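Local coordinates for protein putative ribose operon repressor (Burkholderia thailandensis, PDB 3EGC) that probably acts as a LacI-family transcriptional repressor that binds DNA and whose sugar-binding-type domain would sense a small-molecule effector, at residues H125-G133 / R186-I197. Residues are numbered along the deposited sequence; the frame is centred on the assembly and turned at random.
Sequences HTRIGAIVG and RPTALLTSSHRI
The imidazole of His125 lies over Ala189, whose CB sits 3.6 Å from the ring centroid and almost on the normal, a CH-pi contact; near the plane at its edge, ND1 meets Thr188 OG1 at 2.8 Å in a nearly straight hydrogen bond (169°). NE2 of the same ring bonds Glu217, so both nitrogens are engaged and the ring's rotation is fixed. The Arg127 guanidinium carries Thr188 CG2 over one face, toward its rim. A bend at chi3 (-85°) turns this group toward the loop at Arg186, where NH2 bonds Arg186 O at 2.8 Å, although the acceptor stands 32° out of the guanidinium plane. Between the same loops, Thr188 N bonds Arg127 O at 2.8 Å.

Beyond this polar end, strands 128-131 and 189-192 run parallel as neighbours in the Rossmann-like sheet of one lobe of the periplasmic-binding-protein fold. Gly129 is gripped twice, its N by Ala189 O (2.8 Å) and its O by Leu191 N (2.7 Å), while Leu190 CD1 packs over its CA. Ile131 CG2 meets Ile197 CG2 at 3.8 Å, joining the strand end to helix 195-208. Apolar packing and backbone bonds thus bind the buried strands, whereas at their N-terminal ends side-chain bonds of His125 and Arg127 add to the backbone pairing of the more exposed loops.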
loop_
_atom_site.group_PDB
_atom_site.type_symbol
_atom_site.label_atom_id
_atom_site.label_comp_id
_atom_site.label_asym_id
_atom_site.label_seq_id
_atom_site.Cartn_x
_atom_site.Cartn_y
_atom_site.Cartn_z
ATOM N N HIS A 125 -14.173 -7.953 28.268
ATOM C CA HIS A 125 -12.836 -7.442 28.647
ATOM C C HIS A 125 -12.944 -6.311 29.657
ATOM O O HIS A 125 -13.772 -5.432 29.484
ATOM C CB HIS A 125 -12.002 -6.991 27.436
ATOM C CG HIS A 125 -11.587 -8.113 26.539
ATOM N ND1 HIS A 125 -10.547 -8.966 26.838
ATOM C CD2 HIS A 125 -12.074 -8.514 25.340
ATOM C CE1 HIS A 125 -10.428 -9.862 25.865
ATOM N NE2 HIS A 125 -11.332 -9.591 24.935
ATOM N N THR A 126 -12.107 -6.339 30.689
ATOM C CA THR A 126 -12.086 -5.247 31.647
ATOM C C THR A 126 -10.677 -4.625 31.758
ATOM O O THR A 126 -10.520 -3.464 32.057
ATOM C CB THR A 126 -12.570 -5.715 33.044
ATOM O OG1 THR A 126 -11.706 -6.775 33.529
ATOM C CG2 THR A 126 -14.029 -6.161 32.985
ATOM N N ARG A 127 -9.658 -5.435 31.532
ATOM C CA ARG A 127 -8.282 -4.949 31.456
ATOM C C ARG A 127 -7.999 -4.613 29.995
ATOM O O ARG A 127 -7.531 -5.457 29.226
ATOM C CB ARG A 127 -7.308 -5.997 31.978
ATOM C CG ARG A 127 -7.297 -6.109 33.554
ATOM C CD ARG A 127 -6.308 -7.205 34.019
ATOM N NE ARG A 127 -6.929 -8.553 34.004
ATOM C CZ ARG A 127 -6.285 -9.680 33.729
ATOM N NH1 ARG A 127 -6.942 -10.851 33.739
ATOM N NH2 ARG A 127 -4.986 -9.642 33.437
ATOM N N ILE A 128 -8.289 -3.373 29.610
ATOM C CA ILE A 128 -8.129 -3.011 28.235
ATOM C C ILE A 128 -7.097 -1.907 28.033
ATOM O O ILE A 128 -7.161 -0.889 28.693
ATOM C CB ILE A 128 -9.485 -2.617 27.604
ATOM C CG1 ILE A 128 -10.460 -3.792 27.729
ATOM C CG2 ILE A 128 -9.288 -2.208 26.163
ATOM C CD1 ILE A 128 -11.842 -3.482 27.217
ATOM N N GLY A 129 -6.171 -2.107 27.104
ATOM C CA GLY A 129 -5.172 -1.103 26.832
ATOM C C GLY A 129 -5.242 -0.545 25.398
ATOM O O GLY A 129 -6.054 -0.973 24.573
ATOM N N ALA A 130 -4.375 0.400 25.122
ATOM C CA ALA A 130 -4.330 1.045 23.848
ATOM C C ALA A 130 -2.859 1.322 23.433
ATOM O O ALA A 130 -2.102 1.847 24.193
ATOM C CB ALA A 130 -5.131 2.385 23.906
ATOM N N ILE A 131 -2.496 0.924 22.232
ATOM C CA ILE A 131 -1.198 1.247 21.667
ATOM C C ILE A 131 -1.495 2.170 20.500
ATOM O O ILE A 131 -2.180 1.794 19.559
ATOM C CB ILE A 131 -0.456 0.001 21.142
ATOM C CG1 ILE A 131 -0.646 -1.199 22.087
ATOM C CG2 ILE A 131 1.008 0.333 20.853
ATOM C CD1 ILE A 131 0.071 -1.022 23.399
ATOM N N VAL A 132 -1.032 3.403 20.619
ATOM C CA VAL A 132 -1.170 4.379 19.591
ATOM C C VAL A 132 0.191 4.753 19.039
ATOM O O VAL A 132 1.225 4.339 19.564
ATOM C CB VAL A 132 -1.900 5.628 20.080
ATOM C CG1 VAL A 132 -3.311 5.279 20.595
ATOM C CG2 VAL A 132 -1.097 6.312 21.151
ATOM N N GLY A 133 0.161 5.539 17.970
ATOM C CA GLY A 133 1.386 6.001 17.325
ATOM C C GLY A 133 1.921 7.209 18.056
ATOM O O GLY A 133 1.540 7.463 19.173
ATOM N N ARG A 186 -1.433 -6.989 33.229
ATOM C CA ARG A 186 -1.548 -6.733 31.793
ATOM C C ARG A 186 -2.985 -6.857 31.290
ATOM O O ARG A 186 -3.766 -7.643 31.828
ATOM C CB ARG A 186 -0.625 -7.635 30.968
ATOM C CG ARG A 186 -1.035 -9.084 30.889
ATOM C CD ARG A 186 -0.603 -9.714 29.553
ATOM N NE ARG A 186 -0.938 -11.134 29.479
ATOM C CZ ARG A 186 -2.119 -11.619 29.138
ATOM N NH1 ARG A 186 -3.111 -10.817 28.818
ATOM N NH2 ARG A 186 -2.307 -12.920 29.105
ATOM N N PRO A 187 -3.322 -6.059 30.257
ATOM C CA PRO A 187 -4.624 -6.110 29.583
ATOM C C PRO A 187 -4.835 -7.452 28.870
ATOM O O PRO A 187 -3.870 -8.173 28.587
ATOM C CB PRO A 187 -4.583 -4.951 28.556
ATOM C CG PRO A 187 -3.231 -4.302 28.658
ATOM C CD PRO A 187 -2.410 -5.025 29.711
ATOM N N THR A 188 -6.111 -7.767 28.613
ATOM C CA THR A 188 -6.493 -8.952 27.860
ATOM C C THR A 188 -6.891 -8.493 26.465
ATOM O O THR A 188 -7.100 -9.290 25.578
ATOM C CB THR A 188 -7.699 -9.683 28.544
ATOM O OG1 THR A 188 -8.697 -8.730 28.895
ATOM C CG2 THR A 188 -7.239 -10.365 29.870
ATOM N N ALA A 189 -7.031 -7.195 26.300
ATOM C CA ALA A 189 -7.345 -6.641 24.997
ATOM C C ALA A 189 -6.626 -5.286 24.785
ATOM O O ALA A 189 -6.241 -4.598 25.737
ATOM C CB ALA A 189 -8.815 -6.501 24.840
ATOM N N LEU A 190 -6.424 -4.950 23.517
ATOM C CA LEU A 190 -5.750 -3.746 23.120
ATOM C C LEU A 190 -6.572 -3.111 22.011
ATOM O O LEU A 190 -7.116 -3.832 21.141
ATOM C CB LEU A 190 -4.350 -4.092 22.570
ATOM C CG LEU A 190 -3.055 -4.015 23.422
ATOM C CD1 LEU A 190 -3.276 -3.715 24.953
ATOM C CD2 LEU A 190 -2.083 -5.167 23.142
ATOM N N LEU A 191 -6.669 -1.779 22.049
ATOM C CA LEU A 191 -6.982 -1.033 20.876
ATOM C C LEU A 191 -5.635 -0.679 20.213
ATOM O O LEU A 191 -4.723 -0.152 20.898
ATOM C CB LEU A 191 -7.704 0.256 21.245
ATOM C CG LEU A 191 -7.990 1.318 20.176
ATOM C CD1 LEU A 191 -8.940 0.863 19.032
ATOM C CD2 LEU A 191 -8.479 2.668 20.785
ATOM N N THR A 192 -5.517 -0.919 18.915
ATOM C CA THR A 192 -4.357 -0.429 18.183
ATOM C C THR A 192 -4.776 0.639 17.178
ATOM O O THR A 192 -5.774 0.460 16.478
ATOM C CB THR A 192 -3.623 -1.560 17.449
ATOM O OG1 THR A 192 -4.589 -2.315 16.704
ATOM C CG2 THR A 192 -2.905 -2.524 18.491
ATOM N N SER A 193 -4.025 1.730 17.108
ATOM C CA SER A 193 -4.457 2.861 16.353
ATOM C C SER A 193 -4.234 2.835 14.815
ATOM O O SER A 193 -4.678 3.710 14.155
ATOM C CB SER A 193 -3.891 4.138 16.969
ATOM O OG SER A 193 -2.507 4.190 16.822
ATOM N N SER A 194 -3.572 1.821 14.269
ATOM C CA SER A 194 -3.510 1.616 12.814
ATOM C C SER A 194 -2.985 0.227 12.533
ATOM O O SER A 194 -2.528 -0.463 13.459
ATOM C CB SER A 194 -2.597 2.652 12.140
ATOM O OG SER A 194 -1.259 2.479 12.563
ATOM N N HIS A 195 -3.039 -0.182 11.256
ATOM C CA HIS A 195 -2.583 -1.508 10.809
ATOM C C HIS A 195 -1.107 -1.709 11.072
ATOM O O HIS A 195 -0.690 -2.798 11.401
ATOM C CB HIS A 195 -2.916 -1.765 9.338
ATOM C CG HIS A 195 -2.148 -0.916 8.365
ATOM N ND1 HIS A 195 -1.118 -1.418 7.600
ATOM C CD2 HIS A 195 -2.298 0.379 7.990
ATOM C CE1 HIS A 195 -0.655 -0.462 6.801
ATOM N NE2 HIS A 195 -1.347 0.646 7.024
ATOM N N ARG A 196 -0.329 -0.634 10.959
ATOM C CA ARG A 196 1.110 -0.733 11.152
ATOM C C ARG A 196 1.481 -0.949 12.632
ATOM O O ARG A 196 2.374 -1.704 12.946
ATOM C CB ARG A 196 1.833 0.455 10.547
ATOM C CG ARG A 196 3.337 0.202 10.441
ATOM C CD ARG A 196 3.907 0.635 9.073
ATOM N NE ARG A 196 3.258 -0.025 7.942
ATOM C CZ ARG A 196 3.361 0.385 6.682
ATOM N NH1 ARG A 196 2.734 -0.281 5.753
ATOM N NH2 ARG A 196 4.128 1.426 6.354
ATOM N N ILE A 197 0.705 -0.319 13.515
ATOM C CA ILE A 197 0.790 -0.580 14.943
ATOM C C ILE A 197 0.276 -1.967 15.295
ATOM O O ILE A 197 0.871 -2.658 16.140
ATOM C CB ILE A 197 0.094 0.558 15.759
ATOM C CG1 ILE A 197 0.939 1.834 15.633
ATOM C CG2 ILE A 197 -0.102 0.192 17.247
ATOM C CD1 ILE A 197 0.150 3.025 15.978
HETATM O O HOH W 1 -10.107 -7.890 31.102
#